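Local coordinates for putative 4-hydroxybenzoyl-CoA thioesterase (Geobacillus stearothermophilus, PDB 2OIW), which is a predicted thioesterase of the hotdog-fold superfamily, probably hydrolysing the thioester bond of acyl-CoA substrates, at residues 11-16 with 66-71; 22-27 with 60-65; 70-75 with 92-97; 86-91 with 102-107. One frame throughout, in Å; residues are numbered along the deposited sequence.

Contact 1 (11-16 with 66-71). With MG (magnesium ion), chain E.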
loop_
_atom_site.group_PDB
_atom_site.type_symbol
_atom_site.label_atom_id
_atom_site.label_comp_id
_atom_site.label_asym_id
_atom_site.label_seq_id
_atom_site.Cartn_x
_atom_site.Cartn_y
_atom_site.Cartn_z
ATOM N N PRO A 11 -0.849 8.181 11.294
ATOM C CA PRO A 11 -1.672 7.577 10.251
ATOM C C PRO A 11 -1.918 8.526 9.076
ATOM O O PRO A 11 -1.899 9.754 9.237
ATOM C CB PRO A 11 -2.978 7.220 10.975
ATOM C CG PRO A 11 -2.553 7.119 12.430
ATOM C CD PRO A 11 -1.524 8.153 12.613
ATOM N N ARG A 12 -2.134 7.937 7.910
ATOM C CA ARG A 12 -2.246 8.659 6.630
ATOM C C ARG A 12 -3.644 8.410 6.101
ATOM O O ARG A 12 -4.256 7.358 6.398
ATOM C CB ARG A 12 -1.206 8.111 5.628
ATOM C CG ARG A 12 0.231 8.323 6.062
ATOM C CD ARG A 12 1.230 7.408 5.343
ATOM N NE ARG A 12 2.555 7.588 5.934
ATOM C CZ ARG A 12 3.633 6.861 5.648
ATOM N NH1 ARG A 12 3.582 5.872 4.748
ATOM N NH2 ARG A 12 4.760 7.116 6.288
ATOM N N VAL A 13 -4.177 9.359 5.329
ATOM C CA VAL A 13 -5.508 9.182 4.729
ATOM C C VAL A 13 -5.571 7.871 3.927
ATOM O O VAL A 13 -6.562 7.131 4.021
ATOM C CB VAL A 13 -5.919 10.419 3.854
ATOM C CG1 VAL A 13 -7.213 10.176 3.062
ATOM C CG2 VAL A 13 -6.050 11.661 4.722
ATOM N N SER A 14 -4.513 7.587 3.163
ATOM C CA SER A 14 -4.412 6.383 2.320
ATOM C C SER A 14 -4.454 5.056 3.096
ATOM O O SER A 14 -4.754 4.012 2.510
ATOM C CB SER A 14 -3.153 6.425 1.435
ATOM O OG SER A 14 -1.974 6.415 2.220
ATOM N N GLU A 15 -4.218 5.103 4.409
ATOM C CA GLU A 15 -4.266 3.898 5.263
ATOM C C GLU A 15 -5.672 3.590 5.826
ATOM O O GLU A 15 -5.884 2.569 6.484
ATOM C CB GLU A 15 -3.239 4.068 6.401
ATOM C CG GLU A 15 -1.796 3.987 5.837
ATOM C CD GLU A 15 -0.687 4.317 6.840
ATOM O OE1 GLU A 15 -0.880 5.141 7.779
ATOM O OE2 GLU A 15 0.414 3.752 6.659
ATOM N N THR A 16 -6.621 4.495 5.575
ATOM C CA THR A 16 -8.038 4.268 5.895
ATOM C C THR A 16 -8.703 3.535 4.740
ATOM O O THR A 16 -8.089 3.374 3.692
ATOM C CB THR A 16 -8.768 5.583 6.152
ATOM O OG1 THR A 16 -8.701 6.402 4.965
ATOM C CG2 THR A 16 -8.136 6.329 7.342
HETATM N N MSE A 66 -9.162 1.880 14.734
HETATM C CA MSE A 66 -8.332 3.058 14.800
HETATM C C MSE A 66 -8.715 4.053 13.712
HETATM O O MSE A 66 -9.416 3.712 12.750
HETATM C CB MSE A 66 -6.857 2.666 14.728
HETATM C CG MSE A 66 -6.362 2.017 16.021
HETATM SE SE MSE A 66 -4.513 1.347 15.812
HETATM C CE MSE A 66 -4.948 -0.267 14.723
ATOM N N TYR A 67 -8.258 5.279 13.894
ATOM C CA TYR A 67 -8.728 6.417 13.112
ATOM C C TYR A 67 -7.581 7.235 12.557
ATOM O O TYR A 67 -6.565 7.407 13.224
ATOM C CB TYR A 67 -9.644 7.299 13.994
ATOM C CG TYR A 67 -10.863 6.497 14.382
ATOM C CD1 TYR A 67 -11.826 6.181 13.411
ATOM C CD2 TYR A 67 -10.999 5.948 15.661
ATOM C CE1 TYR A 67 -12.931 5.398 13.715
ATOM C CE2 TYR A 67 -12.120 5.175 15.994
ATOM C CZ TYR A 67 -13.078 4.891 14.996
ATOM O OH TYR A 67 -14.191 4.105 15.248
ATOM N N TYR A 68 -7.754 7.753 11.347
ATOM C CA TYR A 68 -6.870 8.808 10.871
ATOM C C TYR A 68 -7.049 10.043 11.774
ATOM O O TYR A 68 -8.165 10.335 12.158
ATOM C CB TYR A 68 -7.242 9.161 9.413
ATOM C CG TYR A 68 -6.563 10.394 8.877
ATOM C CD1 TYR A 68 -5.185 10.425 8.725
ATOM C CD2 TYR A 68 -7.304 11.525 8.505
ATOM C CE1 TYR A 68 -4.556 11.545 8.233
ATOM C CE2 TYR A 68 -6.683 12.643 8.007
ATOM C CZ TYR A 68 -5.304 12.656 7.899
ATOM O OH TYR A 68 -4.677 13.759 7.407
ATOM N N GLY A 69 -5.968 10.764 12.094
ATOM C CA GLY A 69 -6.072 12.060 12.811
ATOM C C GLY A 69 -5.469 12.105 14.206
ATOM O O GLY A 69 -5.328 13.176 14.804
ATOM N N GLN A 70 -5.136 10.921 14.725
ATOM C CA GLN A 70 -4.508 10.741 16.029
ATOM C C GLN A 70 -3.326 9.799 15.810
ATOM O O GLN A 70 -3.445 8.812 15.069
ATOM C CB GLN A 70 -5.481 10.071 17.012
ATOM C CG GLN A 70 -6.807 10.781 17.260
ATOM C CD GLN A 70 -7.837 9.891 17.975
ATOM O OE1 GLN A 70 -8.624 9.165 17.340
ATOM N NE2 GLN A 70 -7.808 9.925 19.299
ATOM N N ASP A 71 -2.195 10.072 16.464
ATOM C CA ASP A 71 -1.016 9.188 16.355
ATOM C C ASP A 71 -1.291 7.812 16.967
ATOM O O ASP A 71 -2.211 7.646 17.755
ATOM C CB ASP A 71 0.221 9.842 16.992
ATOM C CG ASP A 71 0.803 10.922 16.097
ATOM O OD1 ASP A 71 0.362 11.031 14.918
ATOM O OD2 ASP A 71 1.705 11.644 16.558
HETATM MG MG MG E . -6.736 2.994 1.727
HETATM O O HOH W 1 -3.085 10.961 11.574
HETATM O O HOH W 2 -5.907 1.137 2.951
HETATM O O HOH W 3 -5.860 3.803 -0.155
#

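Contact 2 (22-27 with 60-65)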
loop_
_atom_site.group_PDB
_atom_site.type_symbol
_atom_site.label_atom_id
_atom_site.label_comp_id
_atom_site.label_asym_id
_atom_site.label_seq_id
_atom_site.Cartn_x
_atom_site.Cartn_y
_atom_site.Cartn_z
ATOM N N ILE A 22 -9.059 2.952 10.030
ATOM C CA ILE A 22 -7.830 2.383 9.473
ATOM C C ILE A 22 -8.163 1.005 8.908
ATOM O O ILE A 22 -8.860 0.226 9.566
ATOM C CB ILE A 22 -6.681 2.334 10.521
ATOM C CG1 ILE A 22 -6.261 3.770 10.940
ATOM C CG2 ILE A 22 -5.490 1.583 9.965
ATOM C CD1 ILE A 22 -5.594 4.606 9.761
ATOM N N ASN A 23 -7.716 0.733 7.682
ATOM C CA ASN A 23 -7.962 -0.565 7.028
ATOM C C ASN A 23 -7.110 -1.652 7.684
ATOM O O ASN A 23 -5.992 -1.376 8.162
ATOM C CB ASN A 23 -7.702 -0.486 5.504
ATOM C CG ASN A 23 -7.854 -1.849 4.797
ATOM O OD1 ASN A 23 -6.865 -2.580 4.597
ATOM N ND2 ASN A 23 -9.069 -2.195 4.430
ATOM N N ASN A 24 -7.662 -2.863 7.758
ATOM C CA ASN A 24 -6.979 -3.999 8.394
ATOM C C ASN A 24 -5.586 -4.347 7.821
ATOM O O ASN A 24 -4.717 -4.813 8.569
ATOM C CB ASN A 24 -7.897 -5.212 8.339
ATOM C CG ASN A 24 -7.891 -5.886 6.975
ATOM O OD1 ASN A 24 -7.065 -6.730 6.716
ATOM N ND2 ASN A 24 -8.817 -5.533 6.124
ATOM N N THR A 25 -5.371 -4.120 6.510
ATOM C CA THR A 25 -4.093 -4.438 5.871
ATOM C C THR A 25 -2.989 -3.468 6.279
ATOM O O THR A 25 -1.809 -3.740 6.043
ATOM C CB THR A 25 -4.201 -4.503 4.356
ATOM O OG1 THR A 25 -4.486 -3.192 3.838
ATOM C CG2 THR A 25 -5.334 -5.508 3.955
ATOM N N THR A 26 -3.396 -2.358 6.902
ATOM C CA THR A 26 -2.470 -1.354 7.423
ATOM C C THR A 26 -1.761 -1.838 8.668
ATOM O O THR A 26 -0.613 -1.505 8.879
ATOM C CB THR A 26 -3.199 0.002 7.669
ATOM O OG1 THR A 26 -3.571 0.543 6.399
ATOM C CG2 THR A 26 -2.297 1.024 8.352
ATOM N N VAL A 27 -2.439 -2.623 9.491
ATOM C CA VAL A 27 -1.852 -3.086 10.735
ATOM C C VAL A 27 -0.523 -3.889 10.550
ATOM O O VAL A 27 0.472 -3.625 11.232
ATOM C CB VAL A 27 -2.922 -3.835 11.604
ATOM C CG1 VAL A 27 -2.281 -4.532 12.803
ATOM C CG2 VAL A 27 -3.992 -2.833 12.085
ATOM N N VAL A 60 -2.910 -11.612 14.043
ATOM C CA VAL A 60 -3.306 -10.276 14.506
ATOM C C VAL A 60 -4.709 -10.389 15.057
ATOM O O VAL A 60 -5.569 -11.031 14.421
ATOM C CB VAL A 60 -3.264 -9.225 13.363
ATOM C CG1 VAL A 60 -3.846 -7.896 13.814
ATOM C CG2 VAL A 60 -1.842 -9.038 12.808
ATOM N N ASP A 61 -4.909 -9.834 16.249
ATOM C CA ASP A 61 -6.240 -9.643 16.819
ATOM C C ASP A 61 -6.587 -8.165 16.684
ATOM O O ASP A 61 -5.822 -7.305 17.117
ATOM C CB ASP A 61 -6.315 -10.063 18.308
ATOM C CG ASP A 61 -6.307 -11.597 18.515
ATOM O OD1 ASP A 61 -6.736 -12.392 17.637
ATOM O OD2 ASP A 61 -5.919 -12.026 19.613
ATOM N N TYR A 62 -7.734 -7.880 16.069
ATOM C CA TYR A 62 -8.205 -6.511 15.868
ATOM C C TYR A 62 -9.166 -6.202 17.007
ATOM O O TYR A 62 -10.294 -6.675 17.000
ATOM C CB TYR A 62 -8.879 -6.388 14.492
ATOM C CG TYR A 62 -7.895 -6.572 13.324
ATOM C CD1 TYR A 62 -7.198 -5.465 12.786
ATOM C CD2 TYR A 62 -7.665 -7.835 12.760
ATOM C CE1 TYR A 62 -6.295 -5.620 11.715
ATOM C CE2 TYR A 62 -6.776 -8.000 11.691
ATOM C CZ TYR A 62 -6.092 -6.878 11.183
ATOM O OH TYR A 62 -5.199 -7.019 10.150
ATOM N N VAL A 63 -8.692 -5.460 18.006
ATOM C CA VAL A 63 -9.400 -5.321 19.290
ATOM C C VAL A 63 -10.313 -4.093 19.244
ATOM O O VAL A 63 -11.456 -4.115 19.676
ATOM C CB VAL A 63 -8.341 -5.203 20.464
ATOM C CG1 VAL A 63 -8.995 -5.053 21.833
ATOM C CG2 VAL A 63 -7.377 -6.411 20.472
ATOM N N ASN A 64 -9.800 -2.999 18.706
ATOM C CA ASN A 64 -10.568 -1.755 18.637
ATOM C C ASN A 64 -10.227 -1.063 17.344
ATOM O O ASN A 64 -9.117 -1.165 16.888
ATOM C CB ASN A 64 -10.197 -0.840 19.807
ATOM C CG ASN A 64 -10.816 -1.288 21.121
ATOM O OD1 ASN A 64 -12.035 -1.378 21.238
ATOM N ND2 ASN A 64 -9.971 -1.562 22.130
ATOM N N GLN A 65 -11.153 -0.324 16.765
ATOM C CA GLN A 65 -10.842 0.360 15.517
ATOM C C GLN A 65 -9.928 1.554 15.759
ATOM O O GLN A 65 -9.902 2.158 16.851
ATOM C CB GLN A 65 -12.113 0.813 14.809
ATOM C CG GLN A 65 -13.066 -0.332 14.448
ATOM C CD GLN A 65 -12.578 -1.221 13.295
ATOM O OE1 GLN A 65 -11.519 -0.994 12.704
ATOM N NE2 GLN A 65 -13.365 -2.241 12.974
#

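Contact 3 (70-75 with 92-97)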
loop_
_atom_site.group_PDB
_atom_site.type_symbol
_atom_site.label_atom_id
_atom_site.label_comp_id
_atom_site.label_asym_id
_atom_site.label_seq_id
_atom_site.Cartn_x
_atom_site.Cartn_y
_atom_site.Cartn_z
ATOM N N GLN A 70 -5.136 10.921 14.725
ATOM C CA GLN A 70 -4.508 10.741 16.029
ATOM C C GLN A 70 -3.326 9.799 15.810
ATOM O O GLN A 70 -3.445 8.812 15.069
ATOM C CB GLN A 70 -5.481 10.071 17.012
ATOM C CG GLN A 70 -6.807 10.781 17.260
ATOM C CD GLN A 70 -7.837 9.891 17.975
ATOM O OE1 GLN A 70 -8.624 9.165 17.340
ATOM N NE2 GLN A 70 -7.808 9.925 19.299
ATOM N N ASP A 71 -2.195 10.072 16.464
ATOM C CA ASP A 71 -1.016 9.188 16.355
ATOM C C ASP A 71 -1.291 7.812 16.967
ATOM O O ASP A 71 -2.211 7.646 17.755
ATOM C CB ASP A 71 0.221 9.842 16.992
ATOM C CG ASP A 71 0.803 10.922 16.097
ATOM O OD1 ASP A 71 0.362 11.031 14.918
ATOM O OD2 ASP A 71 1.705 11.644 16.558
ATOM N N VAL A 72 -0.506 6.828 16.563
ATOM C CA VAL A 72 -0.582 5.484 17.141
ATOM C C VAL A 72 0.819 5.127 17.579
ATOM O O VAL A 72 1.794 5.707 17.078
ATOM C CB VAL A 72 -1.079 4.429 16.130
ATOM C CG1 VAL A 72 -2.473 4.815 15.592
ATOM C CG2 VAL A 72 -0.061 4.204 15.007
ATOM N N THR A 73 0.905 4.223 18.548
ATOM C CA THR A 73 2.181 3.740 19.046
ATOM C C THR A 73 2.236 2.240 18.938
ATOM O O THR A 73 1.349 1.535 19.430
ATOM C CB THR A 73 2.423 4.144 20.515
ATOM O OG1 THR A 73 2.218 5.551 20.638
ATOM C CG2 THR A 73 3.831 3.812 20.935
ATOM N N VAL A 74 3.307 1.777 18.300
ATOM C CA VAL A 74 3.607 0.361 18.158
ATOM C C VAL A 74 4.622 -0.021 19.209
ATOM O O VAL A 74 5.674 0.616 19.334
ATOM C CB VAL A 74 4.122 0.054 16.733
ATOM C CG1 VAL A 74 4.215 -1.480 16.488
ATOM C CG2 VAL A 74 3.168 0.734 15.693
ATOM N N TYR A 75 4.264 -1.038 19.995
ATOM C CA TYR A 75 5.165 -1.671 20.955
ATOM C C TYR A 75 5.537 -3.035 20.428
ATOM O O TYR A 75 4.666 -3.844 20.105
ATOM C CB TYR A 75 4.485 -1.832 22.294
ATOM C CG TYR A 75 4.050 -0.523 22.890
ATOM C CD1 TYR A 75 4.934 0.231 23.679
ATOM C CD2 TYR A 75 2.765 -0.039 22.691
ATOM C CE1 TYR A 75 4.544 1.428 24.249
ATOM C CE2 TYR A 75 2.368 1.182 23.250
ATOM C CZ TYR A 75 3.262 1.892 24.031
ATOM O OH TYR A 75 2.896 3.079 24.575
ATOM N N ILE A 92 -0.507 -2.417 18.950
ATOM C CA ILE A 92 -0.697 -1.033 18.510
ATOM C C ILE A 92 -1.736 -0.361 19.389
ATOM O O ILE A 92 -2.811 -0.918 19.619
ATOM C CB ILE A 92 -1.095 -0.936 17.018
ATOM C CG1 ILE A 92 -0.072 -1.654 16.144
ATOM C CG2 ILE A 92 -1.173 0.505 16.589
ATOM C CD1 ILE A 92 -0.473 -1.711 14.708
ATOM N N HIS A 93 -1.379 0.821 19.909
ATOM C CA HIS A 93 -2.235 1.620 20.760
ATOM C C HIS A 93 -2.601 2.943 20.056
ATOM O O HIS A 93 -1.842 3.470 19.226
ATOM C CB HIS A 93 -1.547 1.962 22.094
ATOM C CG HIS A 93 -1.204 0.777 22.948
ATOM N ND1 HIS A 93 -1.137 0.851 24.320
ATOM C CD2 HIS A 93 -0.888 -0.505 22.628
ATOM C CE1 HIS A 93 -0.803 -0.330 24.816
ATOM N NE2 HIS A 93 -0.645 -1.172 23.807
ATOM N N GLN A 94 -3.766 3.470 20.405
ATOM C CA GLN A 94 -4.188 4.807 19.973
ATOM C C GLN A 94 -4.996 5.389 21.124
ATOM O O GLN A 94 -5.783 4.672 21.748
ATOM C CB GLN A 94 -5.012 4.764 18.687
ATOM C CG GLN A 94 -5.409 6.162 18.130
ATOM C CD GLN A 94 -6.046 6.101 16.738
ATOM O OE1 GLN A 94 -7.117 5.518 16.550
ATOM N NE2 GLN A 94 -5.388 6.718 15.753
ATOM N N ASN A 95 -4.779 6.666 21.437
ATOM C CA ASN A 95 -5.516 7.292 22.544
ATOM C C ASN A 95 -5.361 6.515 23.853
ATOM O O ASN A 95 -6.291 6.430 24.651
ATOM C CB ASN A 95 -7.005 7.419 22.183
ATOM C CG ASN A 95 -7.720 8.470 23.029
ATOM O OD1 ASN A 95 -7.152 9.537 23.335
ATOM N ND2 ASN A 95 -8.954 8.165 23.444
ATOM N N GLY A 96 -4.196 5.902 24.033
ATOM C CA GLY A 96 -3.899 5.135 25.239
ATOM C C GLY A 96 -4.714 3.860 25.404
ATOM O O GLY A 96 -4.882 3.397 26.504
ATOM N N VAL A 97 -5.218 3.294 24.310
ATOM C CA VAL A 97 -6.026 2.065 24.341
ATOM C C VAL A 97 -5.367 1.045 23.374
ATOM O O VAL A 97 -4.946 1.422 22.270
ATOM C CB VAL A 97 -7.515 2.363 23.894
ATOM C CG1 VAL A 97 -8.357 1.095 23.809
ATOM C CG2 VAL A 97 -8.215 3.347 24.844
HETATM O O HOH W 4 -2.800 8.106 20.145
#

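Contact 4 (86-91 with 102-107)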
loop_
_atom_site.group_PDB
_atom_site.type_symbol
_atom_site.label_atom_id
_atom_site.label_comp_id
_atom_site.label_asym_id
_atom_site.label_seq_id
_atom_site.Cartn_x
_atom_site.Cartn_y
_atom_site.Cartn_z
ATOM N N LEU A 86 12.803 -16.199 15.801
ATOM C CA LEU A 86 12.365 -15.463 16.960
ATOM C C LEU A 86 10.897 -15.164 16.794
ATOM O O LEU A 86 10.400 -15.051 15.684
ATOM C CB LEU A 86 13.237 -14.206 17.194
ATOM C CG LEU A 86 13.017 -12.862 16.508
ATOM C CD1 LEU A 86 14.288 -11.997 16.641
ATOM C CD2 LEU A 86 12.682 -13.022 15.055
ATOM N N THR A 87 10.193 -15.130 17.910
ATOM C CA THR A 87 8.756 -14.910 17.915
ATOM C C THR A 87 8.585 -13.566 18.591
ATOM O O THR A 87 8.981 -13.373 19.773
ATOM C CB THR A 87 8.037 -16.010 18.680
ATOM O OG1 THR A 87 8.383 -17.278 18.097
ATOM C CG2 THR A 87 6.536 -15.804 18.650
ATOM N N ILE A 88 7.999 -12.650 17.827
ATOM C CA ILE A 88 7.761 -11.303 18.257
ATOM C C ILE A 88 6.345 -11.166 18.816
ATOM O O ILE A 88 5.387 -11.687 18.234
ATOM C CB ILE A 88 7.923 -10.381 17.048
ATOM C CG1 ILE A 88 9.394 -10.332 16.582
ATOM C CG2 ILE A 88 7.331 -9.017 17.306
ATOM C CD1 ILE A 88 9.537 -9.738 15.194
ATOM N N TYR A 89 6.216 -10.466 19.938
ATOM C CA TYR A 89 4.920 -10.034 20.410
ATOM C C TYR A 89 4.810 -8.520 20.174
ATOM O O TYR A 89 5.770 -7.796 20.410
ATOM C CB TYR A 89 4.681 -10.398 21.890
ATOM C CG TYR A 89 3.325 -9.938 22.345
ATOM C CD1 TYR A 89 2.176 -10.594 21.925
ATOM C CD2 TYR A 89 3.187 -8.802 23.140
ATOM C CE1 TYR A 89 0.916 -10.149 22.309
ATOM C CE2 TYR A 89 1.960 -8.354 23.518
ATOM C CZ TYR A 89 0.825 -9.025 23.109
ATOM O OH TYR A 89 -0.407 -8.560 23.494
ATOM N N GLU A 90 3.659 -8.045 19.716
ATOM C CA GLU A 90 3.529 -6.633 19.325
ATOM C C GLU A 90 2.114 -6.118 19.539
ATOM O O GLU A 90 1.131 -6.890 19.454
ATOM C CB GLU A 90 3.993 -6.432 17.858
ATOM C CG GLU A 90 3.426 -7.504 16.904
ATOM C CD GLU A 90 4.331 -7.869 15.728
ATOM O OE1 GLU A 90 5.336 -7.148 15.455
ATOM O OE2 GLU A 90 4.010 -8.897 15.059
ATOM N N GLU A 91 2.002 -4.821 19.820
ATOM C CA GLU A 91 0.702 -4.204 20.060
ATOM C C GLU A 91 0.667 -2.829 19.412
ATOM O O GLU A 91 1.690 -2.164 19.320
ATOM C CB GLU A 91 0.448 -4.040 21.566
ATOM C CG GLU A 91 0.173 -5.305 22.308
ATOM C CD GLU A 91 -0.166 -5.071 23.760
ATOM O OE1 GLU A 91 -0.104 -3.897 24.213
ATOM O OE2 GLU A 91 -0.469 -6.070 24.459
ATOM N N GLY A 102 -0.558 -8.554 18.108
ATOM C CA GLY A 102 -0.020 -9.397 17.065
ATOM C C GLY A 102 1.080 -10.282 17.592
ATOM O O GLY A 102 1.728 -9.985 18.603
ATOM N N ARG A 103 1.299 -11.368 16.872
ATOM C CA ARG A 103 2.495 -12.179 17.023
ATOM C C ARG A 103 3.041 -12.492 15.636
ATOM O O ARG A 103 2.269 -12.732 14.682
ATOM C CB ARG A 103 2.136 -13.500 17.719
ATOM C CG ARG A 103 2.648 -13.662 19.125
ATOM C CD ARG A 103 2.106 -14.924 19.758
ATOM N NE ARG A 103 2.166 -14.805 21.217
ATOM C CZ ARG A 103 1.172 -14.359 21.994
ATOM N NH1 ARG A 103 0.016 -13.985 21.459
ATOM N NH2 ARG A 103 1.342 -14.296 23.321
ATOM N N SER A 104 4.367 -12.530 15.528
ATOM C CA SER A 104 5.016 -12.922 14.284
ATOM C C SER A 104 6.270 -13.740 14.545
ATOM O O SER A 104 6.973 -13.550 15.558
ATOM C CB SER A 104 5.350 -11.699 13.416
ATOM O OG SER A 104 6.032 -10.721 14.174
ATOM N N VAL A 105 6.533 -14.669 13.643
ATOM C CA VAL A 105 7.712 -15.533 13.767
ATOM C C VAL A 105 8.557 -15.265 12.522
ATOM O O VAL A 105 8.049 -15.293 11.394
ATOM C CB VAL A 105 7.308 -17.032 13.847
ATOM C CG1 VAL A 105 8.539 -17.946 14.066
ATOM C CG2 VAL A 105 6.225 -17.270 14.934
ATOM N N TYR A 106 9.825 -14.971 12.747
ATOM C CA TYR A 106 10.792 -14.685 11.696
ATOM C C TYR A 106 11.903 -15.716 11.782
ATOM O O TYR A 106 12.192 -16.214 12.857
ATOM C CB TYR A 106 11.376 -13.306 11.937
ATOM C CG TYR A 106 10.615 -12.169 11.287
ATOM C CD1 TYR A 106 9.520 -11.597 11.911
ATOM C CD2 TYR A 106 11.010 -11.656 10.041
ATOM C CE1 TYR A 106 8.807 -10.551 11.293
ATOM C CE2 TYR A 106 10.307 -10.600 9.432
ATOM C CZ TYR A 106 9.215 -10.050 10.066
ATOM O OH TYR A 106 8.506 -9.040 9.436
ATOM N N VAL A 107 12.508 -16.051 10.648
ATOM C CA VAL A 107 13.695 -16.882 10.652
ATOM C C VAL A 107 14.882 -16.036 10.199
ATOM O O VAL A 107 14.760 -15.225 9.279
ATOM C CB VAL A 107 13.524 -18.184 9.801
ATOM C CG1 VAL A 107 13.278 -17.875 8.324
ATOM C CG2 VAL A 107 14.730 -19.104 9.966
#

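Contact 1 (11-16 with 66-71)
The backbones of 11-16 and 66-71 come nearest at Pro11 and Tyr68, whose CA atoms lie 5.4 Å apart, and no direct hydrogen bond joins them; instead a water donates to Pro11 O and accepts from Gly69 N, 2.9 Å from each. Tyr68 carries the side-chain contact. Its CG stands anti to the backbone N (chi1 170°), which lays the ring along residues 11-13. Val13 CG2 sits over one ring face in a CH-pi contact, 3.7 Å from the ring centroid and displaced toward the hydroxyl-bearing rim, while Pro11 O lies at the ring edge, 3.4 Å from CE1. Beside the root of the ring, Thr16 CG2 packs on Tyr68 CB at 3.6 Å. Pro11 presents its own ring to segment 66-71, CD resting 3.2 Å from Gln70 O. Tyr67 to Gln70 form a type II beta turn, and Gly69 suits its third position because a CB there would jam against Tyr68 O. Arg12 turns away and salt-bridges Glu15 of a second subunit, whose His36 ring also meets Tyr68. Within 11-16, Glu15 N bonds to Arg12 O and Glu15 OE1 accepts from Arg12 N, which steadies the short 3-10 turn. That turn directs two carbonyls, Ser14 O and Thr16 O, to magnesium, each at 2.4 Å; with two waters and Thr16 O of a third subunit they form a metal site built of backbone carbonyls at a subunit interface.

Contact 2 (22-27 with 60-65)
Asn24 O is gripped from opposite faces of its carbonyl plane, by Tyr62 OH at 2.8 Å and by Val27 N at 3.3 Å. The phenol donates from well above that plane, 43° out of it, and the carbonyl oxygen lies at the edge of the tyrosine ring. Asn24 CB backs the same hydroxyl, 3.7 Å from Tyr62 OH. Further along the ring, Val27 CG2 meets Tyr62 CE1 at 3.6 Å, and its other branch, CG1, touches Val60 CG1 at 3.8 Å. Val27, with CG1 anti to the backbone N (chi1 170°), thus offers one methyl to each strand residue, a task suited to a branched side chain. A phenylalanine in place of Tyr62, lacking the hydroxyl, would probably leave Asn24 O with Val27 N as the one remaining donor of the two. Just before Asn24, Asn23 OD1 accepts from Thr25 N at 2.9 Å in an Asx turn and also takes the Thr25 hydroxyl, shaping the approach to helix 27-34. Pro28 of that helix touches Tyr62 and Phe31 touches Val60, while Val27 touches Ala100 on the adjacent strand 97-110. Val60 and Asp61 pair in an antiparallel ladder with a strand of a fourth subunit, so the sheet runs on across the interface.

Contact 3 (70-75 with 92-97)
Holding CG anti to the backbone N (chi1 -176°) and running extended beyond it, Gln94 stretches across to Gln70, while Tyr75 and His93, each with CG anti to its own carbonyl carbon, bring their rings together on the other face of the sheet. Gln94 NE2 donates to Gln70 O at 2.9 Å, coming from 50° out of the carbonyl plane, although Gln70 O lies close to the plane of the donating amide. The same nitrogen also bonds Tyr67 O, so one amide serves both ends of the 67-70 turn, and Val72 CG1 flanks it 3.5 Å from NE2. A leucine in place of Gln94 would probably leave these two carbonyl oxygens without their shared donor and the turn less firmly tied to the strand. Between the strands, Thr73 and His93 form an antiparallel hydrogen-bonded pair, N to O at 2.9 Å both ways. Tyr75 points its edge at the His93 ring, Tyr75 CE2 over the imidazole centre and 3.6 Å from His93 CG, in a T-shaped stack with planes at 62°; Glu91 holds His93 NE2. On the opposite face, Val74 CG2 and Ile92 CG1 lie side by side at 4.1 Å, and Ile92 goes on to pack against helix 27-34, its branched, apolar side chain suiting the buried layer between sheet and helix. Asn95 and Gly96, both at positive phi, pass the chain to strand 97-110 in a type I' turn, and a water links Asn95 N to Asp71 O. The paired residues form the open end of the antiparallel hairpin 72-81/85-94, away from its connecting turn, in the hotdog sheet that packs on its central helix.

Contact 4 (86-91 with 102-107)
In the antiparallel hairpin of strands 85-94 and 97-110, Leu86, Ile88 and Glu90 face Tyr106, Ser104 and Gly102 as hydrogen-bonded pairs, with six backbone bonds; Ile88 N to Ser104 O is the shortest, at 2.6 Å. The side chains of Leu86, Ile88, Glu90, Ser104 and Tyr106 share one face. There Ser104 OG donates to Glu90 OE2 at 2.9 Å, reaching it from 35° above the carboxylate plane, and Arg35 salt-bridges the same oxygen, so a buried carboxylate is met by a hydroxyl and a positive charge. Glu90 bends over Gly102, its CG 3.5 Å from Gly102 O; a CB at Gly102 would come tightly against that CG, consistent with a glycine here. Leu86 CD2 packs on Tyr106 CB at 3.4 Å, and Ile88 CD1 meets Tyr106 CD1 at 3.8 Å. On the opposite face Tyr89 CD1 lies over the Arg103 guanidinium, 3.9 Å from CZ, the two planes 53° apart, while Arg103 NE salt-bridges Glu79. Tyr89 OH donates to the anti lone pair of Glu91 OE2. Next along this face Thr87 and Val105 lie side by side. With Phe39 meeting Tyr106 on one face and Trp132 edge-to-face with Tyr89 on the other, this is the regular central hairpin of a hotdog sheet.

In the fold
Contacts 1, 2 and 3 gather at one end of the subunit, their centres 11 to 12 Å apart. Contact 2 meets contact 1 through Met66 O and Ile22 N, 2.8 Å apart, and through Glu15 O and Asn23 N; Met66 also reaches Val27 and Ile92, touching contacts 2 and 3. Contacts 1 and 3 share Gln70 and Asp71, so the loop passes straight into strand 72-81. Contact 4 continues the sheet from contact 3 along strand 85-94, its centre 18 Å away and about 24 Å from that of contact 1. Magnesium is bound at contact 1, and the side chain of Ile22 in contact 2 is about 8 Å from it.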